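Local coordinates for protein pyroglutatmate porin OpdO (Pseudomonas aeruginosa, PDB 2Y0K) that probably acts as an outer-membrane porin of the OprD family, letting small solutes pass through a beta-barrel channel, at residues E17-Y22 with L130-F135; L111-L116 with R136-D141; F169-I174 with D205-T210; E243-A248 with S270-Y275. All coordinates share one frame; numbering follows the deposited sequence.

Interaction 1. Residues E17-Y22 with L130-F135; sequences ELRNFY and LLPELF. With C8E ((hydroxyethyloxy)tri(ethyloxy)octane), chain K.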
# COMPACT_ATOMS: atom_id res chain seq x y z
N GLU A 17 -12.17 -14.97 -2.57
CA GLU A 17 -12.65 -13.78 -1.89
C GLU A 17 -13.66 -13.07 -2.77
O GLU A 17 -13.42 -12.90 -3.96
CB GLU A 17 -11.50 -12.84 -1.52
CG GLU A 17 -11.99 -11.62 -0.75
CD GLU A 17 -10.95 -10.51 -0.61
OE1 GLU A 17 -9.75 -10.78 -0.86
OE2 GLU A 17 -11.33 -9.38 -0.26
N LEU A 18 -14.79 -12.69 -2.18
CA LEU A 18 -15.81 -11.90 -2.87
C LEU A 18 -15.77 -10.47 -2.39
O LEU A 18 -15.70 -10.20 -1.19
CB LEU A 18 -17.21 -12.46 -2.60
CG LEU A 18 -17.60 -13.83 -3.14
CD1 LEU A 18 -17.61 -13.80 -4.64
CD2 LEU A 18 -16.65 -14.91 -2.65
N ARG A 19 -15.83 -9.53 -3.32
CA ARG A 19 -15.93 -8.12 -2.96
C ARG A 19 -17.05 -7.43 -3.71
O ARG A 19 -17.10 -7.45 -4.94
CB ARG A 19 -14.63 -7.38 -3.26
CG ARG A 19 -13.43 -7.89 -2.52
CD ARG A 19 -12.27 -6.94 -2.76
NE ARG A 19 -11.08 -7.33 -2.03
CZ ARG A 19 -9.85 -6.92 -2.35
NH1 ARG A 19 -9.67 -6.12 -3.39
NH2 ARG A 19 -8.81 -7.32 -1.63
N ASN A 20 -17.96 -6.83 -2.96
CA ASN A 20 -18.91 -5.93 -3.56
C ASN A 20 -18.53 -4.52 -3.13
O ASN A 20 -18.30 -4.25 -1.95
CB ASN A 20 -20.33 -6.30 -3.15
CG ASN A 20 -21.38 -5.53 -3.93
OD1 ASN A 20 -21.81 -4.46 -3.50
ND2 ASN A 20 -21.78 -6.06 -5.09
N PHE A 21 -18.45 -3.62 -4.10
CA PHE A 21 -17.77 -2.36 -3.89
C PHE A 21 -18.53 -1.18 -4.50
O PHE A 21 -18.76 -1.13 -5.71
CB PHE A 21 -16.36 -2.46 -4.48
CG PHE A 21 -15.55 -1.20 -4.34
CD1 PHE A 21 -14.91 -0.90 -3.16
CD2 PHE A 21 -15.40 -0.33 -5.41
CE1 PHE A 21 -14.16 0.26 -3.02
CE2 PHE A 21 -14.64 0.84 -5.28
CZ PHE A 21 -14.02 1.13 -4.08
N TYR A 22 -18.91 -0.24 -3.65
CA TYR A 22 -19.53 1.00 -4.10
C TYR A 22 -18.62 2.16 -3.78
O TYR A 22 -18.09 2.27 -2.68
CB TYR A 22 -20.90 1.22 -3.46
CG TYR A 22 -21.50 2.55 -3.85
CD1 TYR A 22 -21.83 2.82 -5.18
CD2 TYR A 22 -21.71 3.55 -2.92
CE1 TYR A 22 -22.37 4.04 -5.55
CE2 TYR A 22 -22.26 4.77 -3.28
CZ TYR A 22 -22.58 5.01 -4.59
OH TYR A 22 -23.12 6.22 -4.94
N LEU A 130 -11.35 -2.36 -6.06
CA LEU A 130 -12.08 -3.62 -6.20
C LEU A 130 -11.11 -4.79 -6.31
O LEU A 130 -11.23 -5.79 -5.59
CB LEU A 130 -13.00 -3.59 -7.42
CG LEU A 130 -13.84 -4.86 -7.65
CD1 LEU A 130 -14.98 -5.01 -6.63
CD2 LEU A 130 -14.37 -4.90 -9.08
N LEU A 131 -10.15 -4.64 -7.22
CA LEU A 131 -9.14 -5.65 -7.49
C LEU A 131 -7.76 -5.00 -7.33
O LEU A 131 -7.60 -3.81 -7.59
CB LEU A 131 -9.32 -6.19 -8.91
CG LEU A 131 -10.67 -6.83 -9.24
CD1 LEU A 131 -10.79 -7.12 -10.73
CD2 LEU A 131 -10.87 -8.11 -8.42
N PRO A 132 -6.77 -5.78 -6.88
CA PRO A 132 -5.43 -5.27 -6.56
C PRO A 132 -4.57 -4.88 -7.77
O PRO A 132 -4.70 -5.45 -8.85
CB PRO A 132 -4.77 -6.47 -5.85
CG PRO A 132 -5.55 -7.67 -6.34
CD PRO A 132 -6.94 -7.20 -6.50
N GLU A 133 -3.70 -3.90 -7.57
CA GLU A 133 -2.64 -3.62 -8.50
C GLU A 133 -1.70 -4.81 -8.50
O GLU A 133 -1.48 -5.45 -7.46
CB GLU A 133 -1.89 -2.35 -8.07
CG GLU A 133 -0.63 -2.04 -8.86
CD GLU A 133 0.11 -0.79 -8.35
OE1 GLU A 133 0.09 -0.54 -7.12
OE2 GLU A 133 0.69 -0.05 -9.18
N LEU A 134 -1.14 -5.14 -9.66
CA LEU A 134 -0.11 -6.17 -9.71
C LEU A 134 1.10 -5.65 -10.44
O LEU A 134 0.99 -4.86 -11.37
CB LEU A 134 -0.63 -7.42 -10.42
CG LEU A 134 -1.82 -8.15 -9.78
CD1 LEU A 134 -2.31 -9.26 -10.71
CD2 LEU A 134 -1.45 -8.70 -8.40
N PHE A 135 2.27 -6.12 -10.02
CA PHE A 135 3.48 -5.87 -10.79
C PHE A 135 3.94 -7.16 -11.44
O PHE A 135 3.67 -8.25 -10.93
CB PHE A 135 4.61 -5.37 -9.90
CG PHE A 135 4.30 -4.11 -9.18
CD1 PHE A 135 4.16 -2.92 -9.87
CD2 PHE A 135 4.17 -4.10 -7.80
CE1 PHE A 135 3.90 -1.74 -9.20
CE2 PHE A 135 3.91 -2.93 -7.13
CZ PHE A 135 3.77 -1.74 -7.83
C1 C8E K . -24.86 3.55 -9.58
C2 C8E K . -25.96 2.97 -8.67
C3 C8E K . -25.31 2.64 -7.32
C4 C8E K . -26.32 2.37 -6.21
C5 C8E K . -26.12 0.99 -5.59
C6 C8E K . -25.25 1.04 -4.33
C7 C8E K . -25.47 -0.22 -3.49
C8 C8E K . -24.65 -0.19 -2.19
O9 C8E K . -23.82 -1.33 -2.10
C10 C8E K . -24.26 -2.25 -1.12
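The guanidinium of Arg19 is met at its edge from two directions: Glu17 OE2 lies in its plane beside NE, and the carbonyl oxygen of Leu130 stands close to the plane beside NH1, while Pro132 CD approaches obliquely. Against the ring of Phe21, Leu130 CD1 is obliquely placed. On Tyr22, C6 of a bound detergent C8E lies over one ring face, offset toward the rim, and CE1 comes within 3.7 Å of C8E C3. The main link is Arg19 NH1 to Leu130 O at 2.7 Å, bent at the hydrogen to 146°, with the donor well above the carbonyl plane. Arg19 is extended from CG to NE, which carries its head inward to the loop; CD also passes 3.2 Å from Leu130 O. Arg19 NE gives a straighter bond to Glu17 OE2 (2.7 Å), part of a salt bridge two residues back on the same strand. Leu130 CD1 rests 3.6 Å from Phe21 CB; with chi1 at -179° Leu130 CG stands opposite the backbone N, and its CD1 end comes nearer the strand than CB does. Asp127 pairs with Arg19 NH2 and Arg46 with Glu17 OE1, extending the chain of alternating charges. Strand 13-27 pairs with strand 376-388, the first barrel strand with the last, and 130-133 belongs to a loop folded inward, consistent with the constriction loop of OprD-family porins. The chemistry implies a loop tethered to the inner wall by a buried arginine whose charge is probably balanced by two carboxylates, while the outward tyrosine meets detergent where membrane lipid would probably lie.

Interaction 2. Residues L111-L116 with R136-D141; sequences LKVGAL and RGALLD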
# COMPACT_ATOMS: atom_id res chain seq x y z
N LEU A 111 12.23 -16.69 -3.71
CA LEU A 111 12.31 -15.96 -4.96
C LEU A 111 10.99 -16.15 -5.70
O LEU A 111 10.52 -17.28 -5.86
CB LEU A 111 13.45 -16.50 -5.82
CG LEU A 111 13.42 -15.95 -7.25
CD1 LEU A 111 13.65 -14.47 -7.25
CD2 LEU A 111 14.43 -16.64 -8.16
N LYS A 112 10.40 -15.06 -6.16
CA LYS A 112 9.18 -15.15 -6.96
C LYS A 112 9.37 -14.43 -8.27
O LYS A 112 10.01 -13.38 -8.31
CB LYS A 112 7.99 -14.54 -6.24
CG LYS A 112 7.62 -15.17 -4.92
CD LYS A 112 6.33 -14.53 -4.42
CE LYS A 112 6.16 -14.70 -2.93
NZ LYS A 112 4.77 -14.41 -2.50
N VAL A 113 8.79 -14.97 -9.33
CA VAL A 113 8.93 -14.42 -10.67
C VAL A 113 7.59 -14.56 -11.38
O VAL A 113 7.03 -15.65 -11.44
CB VAL A 113 9.97 -15.21 -11.49
CG1 VAL A 113 10.17 -14.57 -12.88
CG2 VAL A 113 11.28 -15.29 -10.74
N GLY A 114 7.10 -13.46 -11.94
CA GLY A 114 5.77 -13.42 -12.52
C GLY A 114 4.95 -12.28 -11.92
O GLY A 114 5.46 -11.17 -11.72
N ALA A 115 3.69 -12.56 -11.61
CA ALA A 115 2.83 -11.60 -10.94
C ALA A 115 3.22 -11.42 -9.48
O ALA A 115 3.40 -12.40 -8.75
CB ALA A 115 1.37 -12.00 -11.07
N LEU A 116 3.32 -10.16 -9.05
CA LEU A 116 3.77 -9.80 -7.72
C LEU A 116 2.85 -8.78 -7.07
O LEU A 116 2.25 -7.95 -7.75
CB LEU A 116 5.18 -9.22 -7.80
CG LEU A 116 6.20 -10.12 -8.50
CD1 LEU A 116 7.50 -9.34 -8.78
CD2 LEU A 116 6.45 -11.39 -7.68
N ARG A 136 4.65 -7.03 -12.55
CA ARG A 136 5.35 -8.17 -13.14
C ARG A 136 6.84 -7.99 -12.91
O ARG A 136 7.38 -6.90 -13.10
CB ARG A 136 5.06 -8.25 -14.64
CG ARG A 136 5.45 -9.58 -15.25
CD ARG A 136 5.33 -9.56 -16.76
NE ARG A 136 6.49 -8.95 -17.39
CZ ARG A 136 6.52 -8.53 -18.65
NH1 ARG A 136 5.43 -8.65 -19.41
NH2 ARG A 136 7.62 -7.98 -19.16
N GLY A 137 7.51 -9.07 -12.51
CA GLY A 137 8.95 -9.06 -12.34
C GLY A 137 9.47 -10.19 -11.46
O GLY A 137 8.91 -11.29 -11.42
N ALA A 138 10.56 -9.90 -10.75
CA ALA A 138 11.14 -10.85 -9.83
C ALA A 138 11.32 -10.19 -8.47
O ALA A 138 11.87 -9.09 -8.39
CB ALA A 138 12.49 -11.36 -10.36
N LEU A 139 10.88 -10.87 -7.43
CA LEU A 139 11.04 -10.40 -6.06
C LEU A 139 11.84 -11.45 -5.28
O LEU A 139 11.59 -12.65 -5.42
CB LEU A 139 9.65 -10.23 -5.42
CG LEU A 139 9.56 -9.90 -3.94
CD1 LEU A 139 10.18 -8.52 -3.66
CD2 LEU A 139 8.12 -9.92 -3.48
N LEU A 140 12.77 -11.00 -4.46
CA LEU A 140 13.60 -11.92 -3.68
C LEU A 140 13.59 -11.52 -2.21
O LEU A 140 13.98 -10.40 -1.87
CB LEU A 140 15.02 -11.94 -4.26
CG LEU A 140 16.11 -12.86 -3.71
CD1 LEU A 140 16.88 -12.14 -2.65
CD2 LEU A 140 15.61 -14.22 -3.22
N ASP A 141 13.09 -12.41 -1.36
CA ASP A 141 13.08 -12.19 0.08
C ASP A 141 14.07 -13.14 0.74
O ASP A 141 13.86 -14.36 0.76
CB ASP A 141 11.68 -12.43 0.67
CG ASP A 141 10.67 -11.37 0.27
OD1 ASP A 141 10.03 -11.53 -0.79
OD2 ASP A 141 10.49 -10.38 1.02
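Lys112 and Leu139 face each other as an antiparallel hydrogen-bonded pair, and each backbone group of the pair is satisfied by the other: Lys112 N donates to Leu139 O and Leu139 N to Lys112 O, both at 2.8 Å. The first bond is almost straight, 173° at the hydrogen. Two residues on, Gly114 N reaches Gly137 O at 2.9 Å, and Gly137 N returns a bond to Gly114 O of 3.0 Å. The carbonyls are used further by CA-H contacts, such as Val113 CA to Gly137 O at 3.2 Å. Both glycines sit at corners of their chains, with backbone angles at which a CB would collide with the preceding carbonyl.

The side chains add apolar contacts. Leu111 CB meets Leu140 CD2, and Val113 CG2 meets Ala138 CB, on one face. Past the corner, chi1 of -55° sets Leu116 CG anti to the carbonyl carbon, from where CD1 comes 3.4 Å from Gly137 C; Leu116 CD2 meets Leu139 CB at 4.1 Å. Two charged side chains find partners elsewhere: Arg136 NE in Asp156, Asp141 OD2 in Arg151, both on strand 148-159.

Within the fold, strand 109-113 lies between strands 95-106 and 138-142 of the barrel wall, Leu111 being hydrogen-bonded through its backbone to Ala104. Strand 138-142 pairs on its other edge with strand 148-159, against which Leu116 packs through Leu155 and Leu139 through Ala153.

Interaction 3. Residues F169-I174 with D205-T210; sequences FSANRI and DIYRQT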
# COMPACT_ATOMS: atom_id res chain seq x y z
N PHE A 169 5.89 1.92 -16.51
CA PHE A 169 5.69 2.79 -15.37
C PHE A 169 5.80 4.26 -15.74
O PHE A 169 6.44 4.62 -16.74
CB PHE A 169 6.77 2.52 -14.31
CG PHE A 169 6.92 1.08 -13.91
CD1 PHE A 169 6.04 0.50 -13.01
CD2 PHE A 169 7.98 0.32 -14.39
CE1 PHE A 169 6.20 -0.82 -12.61
CE2 PHE A 169 8.15 -1.00 -14.00
CZ PHE A 169 7.25 -1.57 -13.11
N SER A 170 5.17 5.11 -14.93
CA SER A 170 5.53 6.52 -14.85
C SER A 170 5.54 6.89 -13.38
O SER A 170 5.26 6.04 -12.53
CB SER A 170 4.55 7.41 -15.63
OG SER A 170 3.22 7.13 -15.25
N ALA A 171 5.87 8.14 -13.07
CA ALA A 171 5.93 8.57 -11.68
C ALA A 171 4.75 9.47 -11.33
O ALA A 171 4.31 10.27 -12.15
CB ALA A 171 7.24 9.29 -11.40
N ASN A 172 4.24 9.33 -10.11
CA ASN A 172 3.15 10.19 -9.65
C ASN A 172 3.49 11.69 -9.80
O ASN A 172 4.57 12.14 -9.38
CB ASN A 172 2.79 9.85 -8.21
CG ASN A 172 1.44 10.41 -7.79
OD1 ASN A 172 1.36 11.31 -6.94
ND2 ASN A 172 0.37 9.89 -8.39
N ARG A 173 2.57 12.45 -10.39
CA ARG A 173 2.75 13.89 -10.63
C ARG A 173 3.83 14.20 -11.67
O ARG A 173 3.64 15.03 -12.56
CB ARG A 173 3.07 14.65 -9.34
CG ARG A 173 1.93 14.76 -8.34
CD ARG A 173 2.35 15.64 -7.16
NE ARG A 173 1.31 15.72 -6.14
CZ ARG A 173 1.20 14.90 -5.11
NH1 ARG A 173 2.08 13.92 -4.94
NH2 ARG A 173 0.22 15.04 -4.24
N ILE A 174 4.97 13.53 -11.53
CA ILE A 174 6.16 13.82 -12.32
C ILE A 174 6.12 13.35 -13.78
O ILE A 174 6.70 13.99 -14.66
CB ILE A 174 7.41 13.28 -11.60
CG1 ILE A 174 7.83 14.27 -10.51
CG2 ILE A 174 8.55 13.05 -12.57
CD1 ILE A 174 8.33 13.58 -9.25
N ASP A 205 15.38 5.82 -15.87
CA ASP A 205 15.14 6.95 -16.77
C ASP A 205 14.15 7.98 -16.23
O ASP A 205 13.77 8.92 -16.94
CB ASP A 205 14.72 6.45 -18.16
CG ASP A 205 15.79 5.59 -18.79
OD1 ASP A 205 16.86 6.13 -19.15
OD2 ASP A 205 15.56 4.36 -18.93
N ILE A 206 13.75 7.81 -14.97
CA ILE A 206 12.96 8.83 -14.31
C ILE A 206 13.65 9.32 -13.04
O ILE A 206 14.14 10.45 -12.99
CB ILE A 206 11.53 8.36 -14.01
CG1 ILE A 206 10.88 7.86 -15.31
CG2 ILE A 206 10.73 9.49 -13.38
CD1 ILE A 206 9.44 7.39 -15.15
N TYR A 207 13.72 8.48 -12.00
CA TYR A 207 14.31 8.94 -10.75
C TYR A 207 15.11 7.88 -10.01
O TYR A 207 15.01 6.70 -10.30
CB TYR A 207 13.24 9.55 -9.83
CG TYR A 207 12.27 8.54 -9.25
CD1 TYR A 207 12.64 7.74 -8.16
CD2 TYR A 207 10.99 8.39 -9.78
CE1 TYR A 207 11.75 6.81 -7.61
CE2 TYR A 207 10.10 7.46 -9.24
CZ TYR A 207 10.48 6.67 -8.16
OH TYR A 207 9.60 5.73 -7.63
N ARG A 208 15.94 8.33 -9.08
CA ARG A 208 16.58 7.44 -8.13
C ARG A 208 16.15 7.88 -6.75
O ARG A 208 16.03 9.07 -6.50
CB ARG A 208 18.10 7.54 -8.20
CG ARG A 208 18.69 7.12 -9.50
CD ARG A 208 20.20 7.20 -9.44
NE ARG A 208 20.76 7.35 -10.78
CZ ARG A 208 21.91 7.96 -11.04
NH1 ARG A 208 22.63 8.47 -10.05
NH2 ARG A 208 22.34 8.05 -12.30
N GLN A 209 15.94 6.91 -5.86
CA GLN A 209 15.49 7.22 -4.51
C GLN A 209 16.13 6.30 -3.50
O GLN A 209 16.33 5.12 -3.76
CB GLN A 209 13.97 7.12 -4.42
CG GLN A 209 13.36 7.57 -3.11
CD GLN A 209 11.85 7.55 -3.19
OE1 GLN A 209 11.27 6.58 -3.68
NE2 GLN A 209 11.21 8.64 -2.74
N THR A 210 16.44 6.85 -2.34
CA THR A 210 17.01 6.12 -1.24
C THR A 210 16.20 6.43 0.00
O THR A 210 15.80 7.57 0.21
CB THR A 210 18.49 6.50 -1.01
OG1 THR A 210 19.24 6.09 -2.16
CG2 THR A 210 19.04 5.79 0.21
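Ala171 and Ile206 carry the apolar part of this contact, and no hydrogen bond joins the two segments. Ala171 CB lies 4.0 Å from Ile206 CG2 and 4.0 Å from Tyr207 CE2, so one methyl touches both neighbours. Ile174 closes the same patch from the other end of its segment, its CG2 standing 4.3 Å from Ile206 CG2. The two ends of Ile206 divide the work: CG2 faces Ala171 and Ile174, whereas CD1 reaches 4.0 Å from Ser170 CA. This split follows from chi1 of -54°, which sets CG2 anti to the backbone N and swings CG1 to the N side.

The aromatic contact is edge-on. Ala171 CB lies near the plane of the Tyr207 ring, at the CD2-CE2 edge, and chi1 of 70° holds that ring between the backbone N and the carbonyl carbon. Ring neighbours include Phe181 of strand 175-189.

Polar interactions belong to each segment separately. In 169-174 a short, weak bond from Ile174 N to Asn172 O spans Arg173, whose positive phi fits a classic gamma turn; Arg173 then forms a salt bridge with Asp293. Ser170 and Asn172 bond through the backbone to Ala279 and Tyr277, while the backbone of Ile206 is hydrogen-bonded to that of Asp238, just after strand 225-237.

Ile206 and Tyr207 both stand opposite Leu203, a classic beta bulge at the start of strand 207-219. The arrangement is that of a short inner strand, 169-171, paired with strand 175-189 and laid against a barrel wall, consistent with a porin loop folded inward.

Interaction 4. Residues E243-A248 with S270-Y275; sequences ELDNRA and SGDDPY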
# COMPACT_ATOMS: atom_id res chain seq x y z
N GLU A 243 16.07 17.39 -14.51
CA GLU A 243 16.59 17.43 -13.15
C GLU A 243 15.49 17.39 -12.10
O GLU A 243 14.46 18.05 -12.22
CB GLU A 243 17.48 18.64 -12.92
CG GLU A 243 18.90 18.45 -13.38
CD GLU A 243 19.75 19.69 -13.16
OE1 GLU A 243 19.50 20.42 -12.17
OE2 GLU A 243 20.66 19.93 -13.98
N LEU A 244 15.75 16.64 -11.05
CA LEU A 244 14.75 16.34 -10.06
C LEU A 244 15.42 16.34 -8.70
O LEU A 244 16.48 15.73 -8.52
CB LEU A 244 14.18 14.96 -10.37
CG LEU A 244 12.95 14.44 -9.65
CD1 LEU A 244 12.35 13.29 -10.45
CD2 LEU A 244 13.30 13.98 -8.23
N ASP A 245 14.79 17.03 -7.75
CA ASP A 245 15.28 17.06 -6.38
C ASP A 245 14.11 16.96 -5.41
O ASP A 245 13.21 17.81 -5.41
CB ASP A 245 16.04 18.36 -6.14
CG ASP A 245 16.36 18.60 -4.67
OD1 ASP A 245 16.67 17.62 -3.95
OD2 ASP A 245 16.30 19.77 -4.23
N ASN A 246 14.12 15.94 -4.57
CA ASN A 246 13.10 15.84 -3.53
C ASN A 246 13.60 15.18 -2.27
O ASN A 246 14.41 14.26 -2.31
CB ASN A 246 11.85 15.09 -4.03
CG ASN A 246 10.91 14.71 -2.89
OD1 ASN A 246 11.01 13.62 -2.31
ND2 ASN A 246 10.00 15.62 -2.55
N ARG A 247 13.09 15.68 -1.14
CA ARG A 247 13.34 15.07 0.16
C ARG A 247 12.03 14.97 0.93
O ARG A 247 11.16 15.86 0.86
CB ARG A 247 14.38 15.88 0.93
CG ARG A 247 15.68 16.04 0.15
CD ARG A 247 16.48 17.24 0.60
NE ARG A 247 17.17 16.97 1.86
CZ ARG A 247 18.48 16.76 1.96
NH1 ARG A 247 19.25 16.81 0.88
NH2 ARG A 247 19.02 16.52 3.16
N ALA A 248 11.88 13.89 1.68
CA ALA A 248 10.68 13.69 2.48
C ALA A 248 11.03 13.09 3.83
O ALA A 248 11.60 12.00 3.92
CB ALA A 248 9.68 12.78 1.74
N SER A 270 10.46 18.46 0.75
CA SER A 270 11.43 19.52 0.43
C SER A 270 12.03 19.38 -0.96
O SER A 270 11.97 18.31 -1.58
CB SER A 270 12.58 19.52 1.44
OG SER A 270 12.21 20.19 2.63
N GLY A 271 12.65 20.46 -1.43
CA GLY A 271 13.24 20.50 -2.75
C GLY A 271 12.28 21.04 -3.79
O GLY A 271 11.17 21.45 -3.46
N ASP A 272 12.71 21.02 -5.05
CA ASP A 272 11.91 21.55 -6.15
C ASP A 272 10.75 20.65 -6.54
O ASP A 272 9.78 21.12 -7.14
CB ASP A 272 12.80 21.76 -7.37
CG ASP A 272 13.93 22.72 -7.09
OD1 ASP A 272 13.68 23.74 -6.41
OD2 ASP A 272 15.07 22.44 -7.53
N ASP A 273 10.86 19.37 -6.20
CA ASP A 273 9.90 18.38 -6.68
C ASP A 273 9.09 17.74 -5.55
O ASP A 273 9.51 17.73 -4.40
CB ASP A 273 10.63 17.32 -7.51
CG ASP A 273 11.33 17.91 -8.73
OD1 ASP A 273 10.64 18.14 -9.74
OD2 ASP A 273 12.55 18.16 -8.67
N PRO A 274 7.91 17.23 -5.90
CA PRO A 274 7.05 16.50 -4.97
C PRO A 274 7.59 15.09 -4.70
O PRO A 274 8.52 14.67 -5.37
CB PRO A 274 5.72 16.43 -5.73
CG PRO A 274 6.14 16.37 -7.18
CD PRO A 274 7.34 17.30 -7.26
N TYR A 275 6.99 14.36 -3.77
CA TYR A 275 7.45 12.99 -3.46
C TYR A 275 7.24 12.00 -4.62
O TYR A 275 6.11 11.70 -4.99
CB TYR A 275 6.74 12.47 -2.23
CG TYR A 275 7.30 11.17 -1.73
CD1 TYR A 275 8.56 11.13 -1.13
CD2 TYR A 275 6.58 9.99 -1.84
CE1 TYR A 275 9.09 9.94 -0.66
CE2 TYR A 275 7.11 8.79 -1.37
CZ TYR A 275 8.36 8.77 -0.78
OH TYR A 275 8.89 7.58 -0.30
O HOH W 1 13.95 19.94 -10.07
O HOH W 2 12.07 17.28 3.92
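Asp273 and Asn246 are brought onto the opposing segment by their first torsions: Asp273 CG is anti to its carbonyl carbon (chi1 -60°), which carries OD2 to the amide of Asp245, and Asn246 CG is anti to its N (chi1 167°), which sends the amide group over to Asp273 O. Asp245 N donates to Asp273 OD2 at 2.7 Å, on the anti side of the carboxylate, and Asp273 N returns a bond to Asp245 O at 2.9 Å, so both backbone polar atoms of Asp245 are held by one residue. Asn246 ND2 gives its bond to Asp273 O at 2.8 Å, with the acceptor in the amide plane but the donor above the carbonyl plane. A water also donates to Asp273 OD2 and to Glu243 O.

Arg247 and Ser270 form an antiparallel hydrogen-bonded pair, Ser270 N to Arg247 O being 2.7 Å, and at Gly271 the chain leaves the pairing. Ala248 CB packs 3.5 Å from Tyr275 CD1, and the Asn246 amide and the Tyr275 ring are turned 67° apart.

Strand 245-257 also pairs with strand 225-237, through Asn246 and Ala235. The chemistry implies that a carboxylate and an amide take over strand bonding after the hairpin pair opens. Asp272 OD2 lies 4.4 Å from Asp245 OD2, and the two like charges would probably raise the pKa of one of the pair, unless screened by solvent or counterions.

In the fold
Interactions 1 and 3 are buried and join loop or inner-strand segments to barrel strands, 13-27 and 207-219, whereas interaction 2 lies at the surface and interaction 4 is partly buried. Interaction 2 is bonded mainly through backbone groups, while interaction 4 adds bonds in which an aspartate side chain accepts and an asparagine side chain donates. Interaction 1 combines an arginine bond with an apolar contact, and interaction 3 rests on apolar groups alone. Phe135 O of interaction 1 is probably hydrogen-bonded to Leu116 N of interaction 2 (2.7 Å), and Phe135 packs on Phe169 of interaction 3. Interactions 3 and 4, centres about 11 Å apart, pack through Arg173 on Pro274 and Tyr207 on Leu244.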